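Local coordinates for protein catechol 1,2-dioxygenase (Burkholderia vietnamiensis, PDB 5TD3) that probably catalyses the metal-dependent intradiol ring cleavage of catechol, inserting both atoms of dioxygen to give cis,cis-muconate, at residues A[144-149]-A[202-207]. Sequence-based numbering, arbitrary orientation.
Sequences PLVIHG and AFRTLM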
loop_
_atom_site.group_PDB
_atom_site.type_symbol
_atom_site.label_atom_id
_atom_site.label_comp_id
_atom_site.label_asym_id
_atom_site.label_seq_id
_atom_site.Cartn_x
_atom_site.Cartn_y
_atom_site.Cartn_z
ATOM N N PRO A 144 -8.097 -4.605 -39.379
ATOM C CA PRO A 144 -8.398 -3.172 -39.363
ATOM C C PRO A 144 -9.744 -2.893 -38.719
ATOM O O PRO A 144 -10.701 -3.665 -38.835
ATOM C CB PRO A 144 -8.400 -2.786 -40.847
ATOM C CG PRO A 144 -8.699 -4.053 -41.562
ATOM C CD PRO A 144 -8.077 -5.153 -40.743
ATOM N N LEU A 145 -9.804 -1.759 -38.036
ATOM C CA LEU A 145 -10.982 -1.339 -37.293
ATOM C C LEU A 145 -11.169 0.145 -37.536
ATOM O O LEU A 145 -10.213 0.915 -37.424
ATOM C CB LEU A 145 -10.818 -1.622 -35.790
ATOM C CG LEU A 145 -11.814 -0.987 -34.821
ATOM C CD1 LEU A 145 -13.219 -1.455 -35.122
ATOM C CD2 LEU A 145 -11.440 -1.321 -33.378
ATOM N N VAL A 146 -12.389 0.547 -37.875
ATOM C CA VAL A 146 -12.726 1.951 -38.064
ATOM C C VAL A 146 -13.770 2.309 -37.018
ATOM O O VAL A 146 -14.800 1.635 -36.917
ATOM C CB VAL A 146 -13.253 2.231 -39.484
ATOM C CG1 VAL A 146 -13.634 3.701 -39.631
ATOM C CG2 VAL A 146 -12.226 1.826 -40.525
ATOM N N ILE A 147 -13.494 3.342 -36.226
ATOM C CA ILE A 147 -14.405 3.819 -35.191
ATOM C C ILE A 147 -14.796 5.232 -35.573
ATOM O O ILE A 147 -13.925 6.089 -35.748
ATOM C CB ILE A 147 -13.768 3.800 -33.792
ATOM C CG1 ILE A 147 -13.111 2.449 -33.479
ATOM C CG2 ILE A 147 -14.816 4.107 -32.729
ATOM C CD1 ILE A 147 -12.256 2.472 -32.207
ATOM N N HIS A 148 -16.096 5.483 -35.692
ATOM C CA HIS A 148 -16.542 6.792 -36.141
ATOM C C HIS A 148 -17.872 7.130 -35.491
ATOM O O HIS A 148 -18.619 6.254 -35.047
ATOM C CB HIS A 148 -16.668 6.844 -37.667
ATOM C CG HIS A 148 -17.620 5.837 -38.222
ATOM N ND1 HIS A 148 -18.933 6.135 -38.521
ATOM C CD2 HIS A 148 -17.459 4.522 -38.499
ATOM C CE1 HIS A 148 -19.532 5.051 -38.986
ATOM N NE2 HIS A 148 -18.659 4.056 -38.977
ATOM N N GLY A 149 -18.170 8.422 -35.468
ATOM C CA GLY A 149 -19.416 8.888 -34.889
ATOM C C GLY A 149 -19.423 10.401 -34.831
ATOM O O GLY A 149 -18.624 11.061 -35.497
ATOM N N ALA A 202 -13.326 10.239 -36.681
ATOM C CA ALA A 202 -13.104 8.868 -37.117
ATOM C C ALA A 202 -11.682 8.449 -36.788
ATOM O O ALA A 202 -10.741 9.216 -36.997
ATOM C CB ALA A 202 -13.362 8.703 -38.619
ATOM N N PHE A 203 -11.537 7.231 -36.269
ATOM C CA PHE A 203 -10.234 6.622 -36.031
ATOM C C PHE A 203 -10.078 5.402 -36.926
ATOM O O PHE A 203 -11.013 4.609 -37.081
ATOM C CB PHE A 203 -10.049 6.198 -34.563
ATOM C CG PHE A 203 -9.901 7.343 -33.608
ATOM C CD1 PHE A 203 -8.681 7.984 -33.458
ATOM C CD2 PHE A 203 -10.985 7.778 -32.853
ATOM C CE1 PHE A 203 -8.532 9.033 -32.569
ATOM C CE2 PHE A 203 -10.847 8.833 -31.964
ATOM C CZ PHE A 203 -9.619 9.468 -31.827
ATOM N N ARG A 204 -8.902 5.271 -37.536
ATOM C CA ARG A 204 -8.538 4.087 -38.298
ATOM C C ARG A 204 -7.431 3.380 -37.531
ATOM O O ARG A 204 -6.380 3.971 -37.270
ATOM C CB ARG A 204 -8.100 4.456 -39.717
ATOM C CG ARG A 204 -9.273 4.964 -40.535
ATOM C CD ARG A 204 -8.902 5.892 -41.653
ATOM N NE ARG A 204 -10.125 6.503 -42.186
ATOM C CZ ARG A 204 -10.235 7.047 -43.390
ATOM N NH1 ARG A 204 -9.194 7.063 -44.210
ATOM N NH2 ARG A 204 -11.390 7.569 -43.774
ATOM N N THR A 205 -7.680 2.138 -37.140
ATOM C CA THR A 205 -6.781 1.470 -36.220
ATOM C C THR A 205 -6.875 -0.034 -36.459
ATOM O O THR A 205 -7.266 -0.484 -37.543
ATOM C CB THR A 205 -7.111 1.903 -34.781
ATOM O OG1 THR A 205 -6.173 1.317 -33.880
ATOM C CG2 THR A 205 -8.551 1.506 -34.377
ATOM N N LEU A 206 -6.506 -0.814 -35.453
ATOM C CA LEU A 206 -6.611 -2.261 -35.489
ATOM C C LEU A 206 -7.428 -2.716 -34.286
ATOM O O LEU A 206 -7.545 -2.003 -33.283
ATOM C CB LEU A 206 -5.221 -2.927 -35.488
ATOM C CG LEU A 206 -4.258 -2.457 -36.585
ATOM C CD1 LEU A 206 -2.901 -3.123 -36.420
ATOM C CD2 LEU A 206 -4.825 -2.699 -37.988
ATOM N N MET A 207 -7.996 -3.912 -34.399
ATOM C CA MET A 207 -8.858 -4.456 -33.342
ATOM C C MET A 207 -8.064 -4.756 -32.075
ATOM O O MET A 207 -7.106 -5.538 -32.133
ATOM C CB MET A 207 -9.544 -5.729 -33.853
ATOM C CG MET A 207 -10.443 -6.405 -32.824
ATOM S SD MET A 207 -11.796 -5.326 -32.286
ATOM C CE MET A 207 -12.858 -5.447 -33.734
#
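Leu145 and Thr205 face each other as a hydrogen-bonded antiparallel pair, and Ile147 repeats this with Phe203, so that four backbone hydrogen bonds join the two strands. Phe203 N reaches Ile147 O at 2.7 Å with a nearly straight N-H (169°). At the other pair the return bond, Leu145 N to Thr205 O, is 2.9 Å long and approaches from well above the carbonyl plane.

The tight side is the buried face of Leu145, Ile147, Phe203 and Thr205. Leu145 and Thr205 run side by side; with OG1 of Thr205 anti to the backbone N (chi1 -176°), its methyl CG2 falls between N and the carbonyl carbon and comes to 3.5 Å from Leu145 O and 4.1 Å from Leu145 CB. Threonine suits this buried place because its methyl joins the apolar face while its hydroxyl OG1 is satisfied by His168 NE2. Beyond the strand end Leu145 CD2 touches Met207 SD more loosely, at 4.2 Å.

The opposite face, partly exposed, is looser. Val146 CG2 lies 4.3 Å from Arg204 CG, the aliphatic part of a side chain whose charged end suits a wetter surface. The small Ala202 meets the CB of His148, CB to CB 3.9 Å; the imidazole leads away, its NE2 hydrogen-bonded to Asp294 OD2.

Both strands are inner members of one mixed sheet of the transthyretin-like dioxygenase β-sandwich: 292-300 flanks 144-152, 131-133 flanks 200-206, and the Phe203 ring packs on Val164 and Cys166 of strand 163-167 in the other sheet.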